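PDB 1GCV: hemoglobin subunit beta from Mustelus griseus, which carries oxygen from the gills to the peripheral tissues, as the heme-bearing beta chain of a tetramer of two alpha and two beta chains. Local coordinates for residues H2-Q5 with E6-D9; R8-I11 with S12-Q16; G17-M20 with K21-V24; L104-L107 with R108-C111; G118-D121 with K122-V126. One frame throughout, in Å; residues are numbered along the deposited sequence.

Contact 1. Residues H2-Q5 with E6-D9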
loop_
_atom_site.group_PDB
_atom_site.type_symbol
_atom_site.label_atom_id
_atom_site.label_comp_id
_atom_site.label_asym_id
_atom_site.label_seq_id
_atom_site.Cartn_x
_atom_site.Cartn_y
_atom_site.Cartn_z
ATOM N N HIS B 2 -10.998 10.882 -17.110
ATOM C CA HIS B 2 -12.061 11.666 -17.726
ATOM C C HIS B 2 -12.861 12.342 -16.635
ATOM O O HIS B 2 -13.228 11.711 -15.648
ATOM C CB HIS B 2 -12.985 10.769 -18.550
ATOM C CG HIS B 2 -12.387 10.337 -19.848
ATOM N ND1 HIS B 2 -12.044 9.028 -20.109
ATOM C CD2 HIS B 2 -12.028 11.046 -20.943
ATOM C CE1 HIS B 2 -11.497 8.950 -21.309
ATOM N NE2 HIS B 2 -11.475 10.162 -21.836
ATOM N N TRP B 3 -13.133 13.627 -16.811
ATOM C CA TRP B 3 -13.898 14.371 -15.823
ATOM C C TRP B 3 -15.319 14.635 -16.293
ATOM O O TRP B 3 -15.556 14.879 -17.482
ATOM C CB TRP B 3 -13.233 15.719 -15.532
ATOM C CG TRP B 3 -11.847 15.611 -15.017
ATOM C CD1 TRP B 3 -10.698 15.828 -15.714
ATOM C CD2 TRP B 3 -11.452 15.267 -13.685
ATOM N NE1 TRP B 3 -9.605 15.642 -14.901
ATOM C CE2 TRP B 3 -10.039 15.296 -13.649
ATOM C CE3 TRP B 3 -12.152 14.937 -12.519
ATOM C CZ2 TRP B 3 -9.312 15.009 -12.489
ATOM C CZ3 TRP B 3 -11.427 14.650 -11.365
ATOM C CH2 TRP B 3 -10.022 14.688 -11.361
ATOM N N THR B 4 -16.259 14.575 -15.356
ATOM C CA THR B 4 -17.653 14.874 -15.653
ATOM C C THR B 4 -17.754 16.360 -15.332
ATOM O O THR B 4 -16.888 16.896 -14.646
ATOM C CB THR B 4 -18.628 14.082 -14.736
ATOM O OG1 THR B 4 -18.487 14.524 -13.381
ATOM C CG2 THR B 4 -18.339 12.587 -14.805
ATOM N N GLN B 5 -18.781 17.036 -15.830
ATOM C CA GLN B 5 -18.926 18.461 -15.551
ATOM C C GLN B 5 -19.116 18.704 -14.049
ATOM O O GLN B 5 -18.638 19.706 -13.520
ATOM C CB GLN B 5 -20.104 19.039 -16.339
ATOM C CG GLN B 5 -20.097 20.557 -16.466
ATOM C CD GLN B 5 -18.758 21.121 -16.922
ATOM O OE1 GLN B 5 -18.222 22.039 -16.302
ATOM N NE2 GLN B 5 -18.216 20.580 -18.010
ATOM N N GLU B 6 -19.801 17.787 -13.365
ATOM C CA GLU B 6 -20.032 17.917 -11.924
ATOM C C GLU B 6 -18.714 17.918 -11.147
ATOM O O GLU B 6 -18.560 18.662 -10.178
ATOM C CB GLU B 6 -20.912 16.772 -11.389
ATOM C CG GLU B 6 -20.685 16.488 -9.887
ATOM C CD GLU B 6 -21.568 15.384 -9.311
ATOM O OE1 GLU B 6 -21.636 14.283 -9.901
ATOM O OE2 GLU B 6 -22.189 15.622 -8.253
ATOM N N GLU B 7 -17.777 17.071 -11.563
ATOM C CA GLU B 7 -16.480 16.981 -10.904
ATOM C C GLU B 7 -15.675 18.242 -11.145
ATOM O O GLU B 7 -15.054 18.770 -10.227
ATOM C CB GLU B 7 -15.714 15.773 -11.421
ATOM C CG GLU B 7 -16.428 14.468 -11.168
ATOM C CD GLU B 7 -15.693 13.290 -11.761
ATOM O OE1 GLU B 7 -15.006 13.471 -12.787
ATOM O OE2 GLU B 7 -15.801 12.180 -11.199
ATOM N N ARG B 8 -15.679 18.721 -12.384
ATOM C CA ARG B 8 -14.962 19.944 -12.725
ATOM C C ARG B 8 -15.500 21.088 -11.867
ATOM O O ARG B 8 -14.738 21.862 -11.284
ATOM C CB ARG B 8 -15.183 20.305 -14.192
ATOM C CG ARG B 8 -14.652 19.316 -15.186
ATOM C CD ARG B 8 -14.902 19.844 -16.588
ATOM N NE ARG B 8 -14.514 18.890 -17.619
ATOM C CZ ARG B 8 -13.294 18.816 -18.140
ATOM N NH1 ARG B 8 -13.017 17.919 -19.078
ATOM N NH2 ARG B 8 -12.348 19.640 -17.715
ATOM N N ASP B 9 -16.824 21.188 -11.802
ATOM C CA ASP B 9 -17.483 22.236 -11.038
ATOM C C ASP B 9 -17.172 22.183 -9.546
ATOM O O ASP B 9 -16.897 23.208 -8.931
ATOM C CB ASP B 9 -18.998 22.163 -11.248
ATOM C CG ASP B 9 -19.422 22.655 -12.628
ATOM O OD1 ASP B 9 -20.614 22.512 -12.974
ATOM O OD2 ASP B 9 -18.562 23.180 -13.367
HETATM O O HOH W 1 -16.101 17.119 -18.801
HETATM O O HOH W 2 -19.752 13.143 -11.644
#

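Contact 2. Residues R8-I11 with S12-Q16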
loop_
_atom_site.group_PDB
_atom_site.type_symbol
_atom_site.label_atom_id
_atom_site.label_comp_id
_atom_site.label_asym_id
_atom_site.label_seq_id
_atom_site.Cartn_x
_atom_site.Cartn_y
_atom_site.Cartn_z
ATOM N N ARG B 8 -15.679 18.721 -12.384
ATOM C CA ARG B 8 -14.962 19.944 -12.725
ATOM C C ARG B 8 -15.500 21.088 -11.867
ATOM O O ARG B 8 -14.738 21.862 -11.284
ATOM C CB ARG B 8 -15.183 20.305 -14.192
ATOM C CG ARG B 8 -14.652 19.316 -15.186
ATOM C CD ARG B 8 -14.902 19.844 -16.588
ATOM N NE ARG B 8 -14.514 18.890 -17.619
ATOM C CZ ARG B 8 -13.294 18.816 -18.140
ATOM N NH1 ARG B 8 -13.017 17.919 -19.078
ATOM N NH2 ARG B 8 -12.348 19.640 -17.715
ATOM N N ASP B 9 -16.824 21.188 -11.802
ATOM C CA ASP B 9 -17.483 22.236 -11.038
ATOM C C ASP B 9 -17.172 22.183 -9.546
ATOM O O ASP B 9 -16.897 23.208 -8.931
ATOM C CB ASP B 9 -18.998 22.163 -11.248
ATOM C CG ASP B 9 -19.422 22.655 -12.628
ATOM O OD1 ASP B 9 -20.614 22.512 -12.974
ATOM O OD2 ASP B 9 -18.562 23.180 -13.367
ATOM N N GLU B 10 -17.224 20.991 -8.965
ATOM C CA GLU B 10 -16.942 20.837 -7.544
ATOM C C GLU B 10 -15.538 21.321 -7.225
ATOM O O GLU B 10 -15.330 22.057 -6.262
ATOM C CB GLU B 10 -17.081 19.372 -7.130
ATOM C CG GLU B 10 -16.388 19.027 -5.815
ATOM C CD GLU B 10 -17.067 19.649 -4.604
ATOM O OE1 GLU B 10 -16.380 19.858 -3.578
ATOM O OE2 GLU B 10 -18.285 19.930 -4.676
ATOM N N ILE B 11 -14.575 20.912 -8.043
ATOM C CA ILE B 11 -13.185 21.293 -7.827
ATOM C C ILE B 11 -12.925 22.775 -8.094
ATOM O O ILE B 11 -12.350 23.468 -7.256
ATOM C CB ILE B 11 -12.242 20.432 -8.706
ATOM C CG1 ILE B 11 -12.119 19.034 -8.096
ATOM C CG2 ILE B 11 -10.865 21.079 -8.809
ATOM C CD1 ILE B 11 -12.126 17.917 -9.102
ATOM N N SER B 12 -13.355 23.258 -9.255
ATOM C CA SER B 12 -13.152 24.654 -9.622
ATOM C C SER B 12 -13.867 25.610 -8.676
ATOM O O SER B 12 -13.312 26.640 -8.294
ATOM C CB SER B 12 -13.628 24.898 -11.053
ATOM O OG SER B 12 -14.988 25.288 -11.062
ATOM N N LYS B 13 -15.096 25.273 -8.297
ATOM C CA LYS B 13 -15.860 26.121 -7.393
ATOM C C LYS B 13 -15.226 26.215 -6.007
ATOM O O LYS B 13 -15.169 27.296 -5.422
ATOM C CB LYS B 13 -17.295 25.608 -7.265
ATOM C CG LYS B 13 -18.339 26.554 -7.849
ATOM C CD LYS B 13 -18.289 26.569 -9.378
ATOM C CE LYS B 13 -17.388 27.683 -9.908
ATOM N NZ LYS B 13 -16.853 27.388 -11.272
ATOM N N THR B 14 -14.753 25.088 -5.480
ATOM C CA THR B 14 -14.129 25.073 -4.156
ATOM C C THR B 14 -12.873 25.933 -4.132
ATOM O O THR B 14 -12.581 26.598 -3.137
ATOM C CB THR B 14 -13.743 23.642 -3.726
ATOM O OG1 THR B 14 -14.922 22.834 -3.658
ATOM C CG2 THR B 14 -13.069 23.652 -2.352
ATOM N N PHE B 15 -12.131 25.924 -5.229
ATOM C CA PHE B 15 -10.912 26.704 -5.305
ATOM C C PHE B 15 -11.161 28.195 -5.445
ATOM O O PHE B 15 -10.290 29.007 -5.136
ATOM C CB PHE B 15 -10.060 26.224 -6.470
ATOM C CG PHE B 15 -8.969 25.311 -6.054
ATOM C CD1 PHE B 15 -9.174 23.940 -6.028
ATOM C CD2 PHE B 15 -7.751 25.822 -5.633
ATOM C CE1 PHE B 15 -8.181 23.093 -5.581
ATOM C CE2 PHE B 15 -6.755 24.986 -5.185
ATOM C CZ PHE B 15 -6.968 23.617 -5.157
ATOM N N GLN B 16 -12.351 28.554 -5.908
ATOM C CA GLN B 16 -12.694 29.953 -6.097
ATOM C C GLN B 16 -13.503 30.521 -4.929
ATOM O O GLN B 16 -13.552 31.735 -4.744
ATOM C CB GLN B 16 -13.464 30.117 -7.416
ATOM C CG GLN B 16 -14.718 30.975 -7.327
ATOM C CD GLN B 16 -15.856 30.441 -8.172
ATOM O OE1 GLN B 16 -16.987 30.304 -7.696
ATOM N NE2 GLN B 16 -15.565 30.135 -9.434
#

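Contact 3. Residues G17-M20 with K21-V24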
loop_
_atom_site.group_PDB
_atom_site.type_symbol
_atom_site.label_atom_id
_atom_site.label_comp_id
_atom_site.label_asym_id
_atom_site.label_seq_id
_atom_site.Cartn_x
_atom_site.Cartn_y
_atom_site.Cartn_z
ATOM N N GLY B 17 -14.117 29.647 -4.134
ATOM C CA GLY B 17 -14.930 30.102 -3.014
ATOM C C GLY B 17 -14.505 29.676 -1.618
ATOM O O GLY B 17 -15.130 30.070 -0.630
ATOM N N THR B 18 -13.458 28.862 -1.528
ATOM C CA THR B 18 -12.953 28.405 -0.234
ATOM C C THR B 18 -11.521 28.917 -0.092
ATOM O O THR B 18 -10.805 29.067 -1.084
ATOM C CB THR B 18 -12.969 26.839 -0.121
ATOM O OG1 THR B 18 -14.318 26.379 0.023
ATOM C CG2 THR B 18 -12.169 26.363 1.093
ATOM N N ASP B 19 -11.119 29.210 1.141
ATOM C CA ASP B 19 -9.769 29.687 1.414
ATOM C C ASP B 19 -8.840 28.470 1.470
ATOM O O ASP B 19 -8.485 27.989 2.552
ATOM C CB ASP B 19 -9.748 30.434 2.748
ATOM C CG ASP B 19 -8.387 31.021 3.072
ATOM O OD1 ASP B 19 -7.547 31.161 2.153
ATOM O OD2 ASP B 19 -8.163 31.343 4.257
ATOM N N MET B 20 -8.454 27.980 0.294
ATOM C CA MET B 20 -7.596 26.809 0.184
ATOM C C MET B 20 -6.216 27.023 0.785
ATOM O O MET B 20 -5.548 26.055 1.161
ATOM C CB MET B 20 -7.473 26.382 -1.282
ATOM C CG MET B 20 -8.734 25.710 -1.832
ATOM S SD MET B 20 -9.365 24.344 -0.807
ATOM C CE MET B 20 -8.323 23.003 -1.366
ATOM N N LYS B 21 -5.789 28.280 0.881
ATOM C CA LYS B 21 -4.486 28.585 1.465
ATOM C C LYS B 21 -4.498 28.164 2.942
ATOM O O LYS B 21 -3.558 27.534 3.428
ATOM C CB LYS B 21 -4.177 30.088 1.340
ATOM C CG LYS B 21 -2.683 30.430 1.214
ATOM C CD LYS B 21 -2.318 31.705 1.983
ATOM C CE LYS B 21 -1.007 32.305 1.484
ATOM N NZ LYS B 21 -0.196 32.922 2.574
ATOM N N THR B 22 -5.572 28.501 3.644
ATOM C CA THR B 22 -5.694 28.150 5.049
ATOM C C THR B 22 -5.869 26.651 5.190
ATOM O O THR B 22 -5.281 26.032 6.074
ATOM C CB THR B 22 -6.893 28.857 5.700
ATOM O OG1 THR B 22 -6.596 30.249 5.831
ATOM C CG2 THR B 22 -7.177 28.286 7.081
ATOM N N VAL B 23 -6.680 26.070 4.314
ATOM C CA VAL B 23 -6.922 24.639 4.355
ATOM C C VAL B 23 -5.603 23.895 4.184
ATOM O O VAL B 23 -5.289 22.983 4.953
ATOM C CB VAL B 23 -7.899 24.205 3.244
ATOM C CG1 VAL B 23 -7.953 22.687 3.161
ATOM C CG2 VAL B 23 -9.284 24.761 3.527
ATOM N N VAL B 24 -4.823 24.293 3.185
ATOM C CA VAL B 24 -3.547 23.641 2.938
ATOM C C VAL B 24 -2.533 23.912 4.052
ATOM O O VAL B 24 -1.703 23.055 4.350
ATOM C CB VAL B 24 -2.964 24.055 1.563
ATOM C CG1 VAL B 24 -1.556 23.499 1.392
ATOM C CG2 VAL B 24 -3.864 23.521 0.441
#

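Contact 4. Residues L104-L107 with R108-C111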
loop_
_atom_site.group_PDB
_atom_site.type_symbol
_atom_site.label_atom_id
_atom_site.label_comp_id
_atom_site.label_asym_id
_atom_site.label_seq_id
_atom_site.Cartn_x
_atom_site.Cartn_y
_atom_site.Cartn_z
ATOM N N LEU B 104 -10.688 19.351 4.484
ATOM C CA LEU B 104 -11.881 19.705 3.715
ATOM C C LEU B 104 -13.105 19.115 4.416
ATOM O O LEU B 104 -14.161 19.748 4.474
ATOM C CB LEU B 104 -11.798 19.160 2.289
ATOM C CG LEU B 104 -11.054 20.021 1.267
ATOM C CD1 LEU B 104 -11.068 19.310 -0.064
ATOM C CD2 LEU B 104 -11.709 21.397 1.138
ATOM N N ALA B 105 -12.948 17.900 4.947
ATOM C CA ALA B 105 -14.018 17.205 5.659
ATOM C C ALA B 105 -14.365 17.950 6.940
ATOM O O ALA B 105 -15.536 18.129 7.279
ATOM C CB ALA B 105 -13.587 15.779 5.994
ATOM N N TYR B 106 -13.331 18.382 7.648
ATOM C CA TYR B 106 -13.507 19.113 8.885
ATOM C C TYR B 106 -14.149 20.479 8.648
ATOM O O TYR B 106 -14.880 20.993 9.494
ATOM C CB TYR B 106 -12.162 19.304 9.566
ATOM C CG TYR B 106 -12.295 19.894 10.939
ATOM C CD1 TYR B 106 -12.930 19.188 11.959
ATOM C CD2 TYR B 106 -11.795 21.159 11.221
ATOM C CE1 TYR B 106 -13.059 19.723 13.222
ATOM C CE2 TYR B 106 -11.918 21.707 12.481
ATOM C CZ TYR B 106 -12.551 20.983 13.478
ATOM O OH TYR B 106 -12.664 21.521 14.740
ATOM N N LEU B 107 -13.868 21.060 7.489
ATOM C CA LEU B 107 -14.407 22.366 7.137
ATOM C C LEU B 107 -15.851 22.297 6.644
ATOM O O LEU B 107 -16.685 23.095 7.068
ATOM C CB LEU B 107 -13.531 23.030 6.065
ATOM C CG LEU B 107 -13.987 24.409 5.582
ATOM C CD1 LEU B 107 -13.670 25.452 6.644
ATOM C CD2 LEU B 107 -13.299 24.749 4.271
ATOM N N ARG B 108 -16.149 21.349 5.760
ATOM C CA ARG B 108 -17.499 21.229 5.214
ATOM C C ARG B 108 -18.464 20.349 6.010
ATOM O O ARG B 108 -19.664 20.335 5.734
ATOM C CB ARG B 108 -17.422 20.746 3.767
ATOM C CG ARG B 108 -16.358 21.465 2.968
ATOM C CD ARG B 108 -16.916 22.009 1.678
ATOM N NE ARG B 108 -16.031 21.713 0.557
ATOM C CZ ARG B 108 -16.412 21.084 -0.550
ATOM N NH1 ARG B 108 -17.669 20.682 -0.696
ATOM N NH2 ARG B 108 -15.529 20.857 -1.511
ATOM N N LYS B 109 -17.940 19.626 6.995
ATOM C CA LYS B 109 -18.748 18.760 7.844
ATOM C C LYS B 109 -19.700 17.850 7.064
ATOM O O LYS B 109 -19.298 17.213 6.092
ATOM C CB LYS B 109 -19.523 19.608 8.852
ATOM C CG LYS B 109 -18.851 19.687 10.217
ATOM C CD LYS B 109 -18.406 21.100 10.555
ATOM C CE LYS B 109 -17.201 21.110 11.497
ATOM N NZ LYS B 109 -16.758 19.740 11.902
ATOM N N ASP B 110 -20.961 17.787 7.487
ATOM C CA ASP B 110 -21.936 16.922 6.822
ATOM C C ASP B 110 -22.131 17.213 5.336
ATOM O O ASP B 110 -22.837 16.483 4.647
ATOM C CB ASP B 110 -23.282 16.977 7.549
ATOM C CG ASP B 110 -23.873 18.369 7.586
ATOM O OD1 ASP B 110 -23.114 19.341 7.769
ATOM O OD2 ASP B 110 -25.107 18.489 7.436
ATOM N N CYS B 111 -21.499 18.268 4.836
ATOM C CA CYS B 111 -21.615 18.602 3.422
ATOM C C CYS B 111 -20.550 17.870 2.617
ATOM O O CYS B 111 -20.621 17.814 1.383
ATOM C CB CYS B 111 -21.480 20.106 3.215
ATOM S SG CYS B 111 -23.055 20.956 3.343
#

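Contact 5. Residues G118-D121 with K122-V126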
loop_
_atom_site.group_PDB
_atom_site.type_symbol
_atom_site.label_atom_id
_atom_site.label_comp_id
_atom_site.label_asym_id
_atom_site.label_seq_id
_atom_site.Cartn_x
_atom_site.Cartn_y
_atom_site.Cartn_z
ATOM N N GLY B 118 -15.221 11.314 -2.892
ATOM C CA GLY B 118 -14.791 10.552 -4.051
ATOM C C GLY B 118 -14.236 11.433 -5.161
ATOM O O GLY B 118 -13.282 11.052 -5.830
ATOM N N ILE B 119 -14.825 12.612 -5.359
ATOM C CA ILE B 119 -14.363 13.531 -6.393
ATOM C C ILE B 119 -12.968 14.066 -6.053
ATOM O O ILE B 119 -12.090 14.134 -6.911
ATOM C CB ILE B 119 -15.337 14.719 -6.554
ATOM C CG1 ILE B 119 -16.702 14.211 -7.023
ATOM C CG2 ILE B 119 -14.780 15.727 -7.556
ATOM C CD1 ILE B 119 -17.782 15.277 -7.047
ATOM N N TRP B 120 -12.773 14.442 -4.794
ATOM C CA TRP B 120 -11.490 14.958 -4.338
ATOM C C TRP B 120 -10.420 13.875 -4.337
ATOM O O TRP B 120 -9.267 14.125 -4.677
ATOM C CB TRP B 120 -11.652 15.546 -2.943
ATOM C CG TRP B 120 -12.302 16.871 -3.014
ATOM C CD1 TRP B 120 -13.624 17.155 -2.810
ATOM C CD2 TRP B 120 -11.678 18.100 -3.386
ATOM N NE1 TRP B 120 -13.860 18.489 -3.038
ATOM C CE2 TRP B 120 -12.682 19.093 -3.393
ATOM C CE3 TRP B 120 -10.364 18.460 -3.719
ATOM C CZ2 TRP B 120 -12.413 20.426 -3.717
ATOM C CZ3 TRP B 120 -10.097 19.785 -4.041
ATOM C CH2 TRP B 120 -11.119 20.752 -4.038
ATOM N N ASP B 121 -10.809 12.667 -3.954
ATOM C CA ASP B 121 -9.881 11.543 -3.936
ATOM C C ASP B 121 -9.373 11.335 -5.356
ATOM O O ASP B 121 -8.185 11.128 -5.589
ATOM C CB ASP B 121 -10.608 10.283 -3.457
ATOM C CG ASP B 121 -9.687 9.092 -3.322
ATOM O OD1 ASP B 121 -9.688 8.233 -4.221
ATOM O OD2 ASP B 121 -8.962 9.011 -2.312
ATOM N N LYS B 122 -10.301 11.399 -6.303
ATOM C CA LYS B 122 -9.995 11.224 -7.714
ATOM C C LYS B 122 -9.067 12.324 -8.187
ATOM O O LYS B 122 -8.090 12.068 -8.888
ATOM C CB LYS B 122 -11.287 11.253 -8.525
ATOM C CG LYS B 122 -11.094 11.007 -9.998
ATOM C CD LYS B 122 -12.384 11.272 -10.749
ATOM C CE LYS B 122 -12.446 10.465 -12.027
ATOM N NZ LYS B 122 -13.222 11.172 -13.076
ATOM N N PHE B 123 -9.369 13.557 -7.797
ATOM C CA PHE B 123 -8.540 14.681 -8.192
ATOM C C PHE B 123 -7.125 14.561 -7.641
ATOM O O PHE B 123 -6.159 14.776 -8.371
ATOM C CB PHE B 123 -9.154 16.000 -7.724
ATOM C CG PHE B 123 -8.364 17.214 -8.137
ATOM C CD1 PHE B 123 -8.193 17.523 -9.486
ATOM C CD2 PHE B 123 -7.777 18.038 -7.181
ATOM C CE1 PHE B 123 -7.448 18.633 -9.876
ATOM C CE2 PHE B 123 -7.030 19.154 -7.564
ATOM C CZ PHE B 123 -6.866 19.450 -8.915
ATOM N N PHE B 124 -6.992 14.219 -6.361
ATOM C CA PHE B 124 -5.666 14.102 -5.760
ATOM C C PHE B 124 -4.880 12.922 -6.291
ATOM O O PHE B 124 -3.651 12.921 -6.277
ATOM C CB PHE B 124 -5.784 14.047 -4.241
ATOM C CG PHE B 124 -6.078 15.377 -3.643
ATOM C CD1 PHE B 124 -7.088 15.530 -2.710
ATOM C CD2 PHE B 124 -5.384 16.502 -4.076
ATOM C CE1 PHE B 124 -7.412 16.789 -2.216
ATOM C CE2 PHE B 124 -5.700 17.760 -3.588
ATOM C CZ PHE B 124 -6.720 17.903 -2.656
ATOM N N GLU B 125 -5.598 11.919 -6.769
ATOM C CA GLU B 125 -4.968 10.745 -7.346
ATOM C C GLU B 125 -4.316 11.173 -8.669
ATOM O O GLU B 125 -3.210 10.742 -8.989
ATOM C CB GLU B 125 -6.028 9.682 -7.597
ATOM C CG GLU B 125 -5.585 8.269 -7.353
ATOM C CD GLU B 125 -6.476 7.285 -8.085
ATOM O OE1 GLU B 125 -7.698 7.281 -7.811
ATOM O OE2 GLU B 125 -5.960 6.527 -8.939
ATOM N N VAL B 126 -5.006 12.030 -9.425
ATOM C CA VAL B 126 -4.496 12.525 -10.708
ATOM C C VAL B 126 -3.283 13.430 -10.484
ATOM O O VAL B 126 -2.326 13.406 -11.260
ATOM C CB VAL B 126 -5.589 13.327 -11.488
ATOM C CG1 VAL B 126 -4.955 14.147 -12.610
ATOM C CG2 VAL B 126 -6.624 12.375 -12.051
HETATM O O HOH W 3 -10.617 7.887 -6.548
#

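Contact 1. Residues H2-Q5 with E6-D9
E7 OE1 is gripped by two donors, T4 N and the ammonium group of K122 on helix 114-132. T4 N gives it a hydrogen bond of 3.1 Å, and K122 NZ adds a salt bridge. The amide comes from above the carboxylate, 47° out of its plane. In return T4 OG1 accepts from E7 N at 3.2 Å. With chi1 at 66°, T4 OG1 stands between its own backbone N and carbonyl carbon, which places it before that amide in the first turn of the helix. It also binds a water that donates to E6 OE1. The carboxylate of E7 reaches W3 as well, with OE1 3.2 Å from W3 CE3 and the two planes 71° apart. R8, the next residue, runs extended from CG to NE. W3 CB lies over one face of its guanidinium, 4.0 Å from R8 CZ and towards the rim. A water in the guanidinium plane accepts from R8 NE at 2.7 Å and donates to W3 O at the same length. The far end of R8 forms a salt bridge with D69. R8 N to T4 O, 3.1 Å, and D9 N to Q5 O, 2.9 Å, start the regular helical bonds. The reciprocal bonds of T4 and E7 form a capping box, with T4 as N-cap of helix 5-17, the first helix of this globin.

Contact 2. Residues R8-I11 with S12-Q16
T14 turns its side chain back on the carbonyl of E10, one turn earlier in the helix. Its CB lies 3.4 Å from E10 O. With chi1 at -61°, OG1 sits beside the backbone N of T14 and donates to E10 O at 2.7 Å. T14 N donates to the same oxygen at 3.2 Å, from 36° above the carbonyl plane. E10 O therefore takes two bonds from one residue, and the OG1 bond favours this setting of the T14 side chain. T14 OG1 also lies 3.3 Å from E10 OE1, because the E10 chain bends at CG and brings its carboxylate back along the helix. That carboxylate has its main partner in R108, a salt bridge, and OE1 also accepts from W120 NE1. The other branch of T14, CG2, packs on M20. A second local pair lies on the outer side, where K13 folds at chi2 and chi3 and its NZ donates to S12 OG at 2.8 Å. K13 NZ stays 5.0 Å from D9 OD2, too far for a salt bridge. On the inner side I11 CG2 touches F15 CD1 at 4.3 Å, and I11 O lies in the plane of the F15 ring at its edge. I11 packs on helices 50-66 and 114-132. F15 meets helices 50-66 and 20-34, and T14 meets helices 20-34 and 114-132, so this part of helix 5-17 packs against three others.

Contact 3. Residues G17-M20 with K21-V24
D19 and T22 meet through their side chains at the start of helix 20-34. T22 OG1 donates to D19 OD2, and the two side chains cross at about a right angle. The modelled length of 2.5 Å is very short and its exact value is doubtful. The carboxylate gets there because D19 CG stands opposite the backbone N, chi1 -177°, which swings it towards the helix. The backbone of D19 takes part too. D19 O accepts from V23 N at 3.2 Å, in the carbonyl plane, and more weakly from T22 N. The next bond runs from V24 N to M20 O, 2.8 Å long. V24 CG2 is pressed against that oxygen, 3.1 Å from M20 O.

The apolar side comes next. T18 CG2 touches V23 CG2 at 4.1 Å, and M20 SD lies 4.3 Å from V23 CB. M20 is bent at chi2 and chi3, and its sulfur also meets helix 5-17.

Further out, the turn before the helix sets D19 in place. D19 is the centre of an inverse gamma turn, closed by a weak bond from M20 N to T18 O. M20 packs on T14 and F15 of helix 5-17 and on V58 of helix 50-66. T18 and V23 rest on L107 of helix 93-108, while V24 touches A54 and V58. D19 occupies the N-cap position at the inverse gamma turn, and its carboxylate bonds to the T22 hydroxyl. The arrangement forms the corner between the first two helices of the globin fold.

Contact 4. Residues L104-L107 with R108-C111
R108 N donates to L104 O at 2.9 Å, a nearly straight bond at 165°. It belongs to the last turn of helix 93-108. The side chain of R108 starts over the same carbonyl, with CG 3.2 Å from L104 O. It then bends at chi2 and chi3. Its NE passes L104 CD2 at 4.4 Å, a loose contact in which the methyl lies obliquely to the guanidinium. The guanidinium forms a salt bridge with E10 of helix 5-17, and the arm of R108 also packs on I116 and W120. This is the end of the G helix of the globin fold. K109 is where the chain leaves the helix, with a positive phi of 48°. K109 N still reaches back to A105 O at 2.8 Å, but the bond is bent and weak. The K109 side chain lies alongside Y106 and points the same way. Its CE is 3.1 Å from Y106 O. NZ lies 3.3 Å from that oxygen, at an angle too poor for a hydrogen bond. The same NZ is 3.9 Å from Y106 CD1 and oblique to the ring. It makes a weak hydrogen bond to the carbonyl of L113 of a neighbouring subunit. A105 and K109 pack on T111 of that subunit, and Y106 packs on its T114. Beyond K109, D110 and C111 form a short 3-10 segment before helix 114-132.

Contact 5. Residues G118-D121 with K122-V126
W120 packs its indole against F124, one turn further along helix 114-132. The closest atoms are W120 CE3 and F124 CE1, 3.7 Å apart. The six-membered ring of W120 and the F124 ring are set obliquely, planes 36° apart and centroids 5.8 Å from each other. F123 joins at the same indole, with its CD2 4.3 Å from W120 CZ3. In the backbone F124 N donates to W120 O at 2.8 Å, and F124 CD1 rests on that oxygen.

D121 carries the other side of the turn. A chi1 of -176° turns its carboxylate outward, beside E125. D121 OD1 and E125 OE1, both probably negative, are 4.2 Å apart. One water donates to both, with D121 OD1 at 2.5 Å as the nearer.

K122 takes a third direction. Its N donates to G118 O. Its long chain leaves the helix, and NZ bonds to H2 O, joins E7 in a salt bridge and makes a cation-pi contact with W3.

The turn is thus divided by chemistry: aromatic rings face the core, while the two carboxylates share a water. That water should ease their repulsion, though their closeness may still favour some proton uptake.

Contacts 1 and 2 follow each other on helix 5-17 and share R8 and D9, with centres 9 Å apart. Contact 5 lies against both: W3 CH2 comes within 3.5 Å of F123 CA, and I11 CD1 within 3.8 Å of I119 CG2. Contact 3 continues the chain from contact 2, and F15 CD2 meets M20 CG at 3.9 Å. Contact 4 touches contact 3 through T18 and L107, and contact 5 through L104 and W120. E10 joins contacts 2, 4 and 5, bonding to R108 and to W120 NE1. The heme lies nearest contact 5, about 6 Å from the F124 side chain. The V24 side chain of contact 3 is about 7 Å from that of the distal H53.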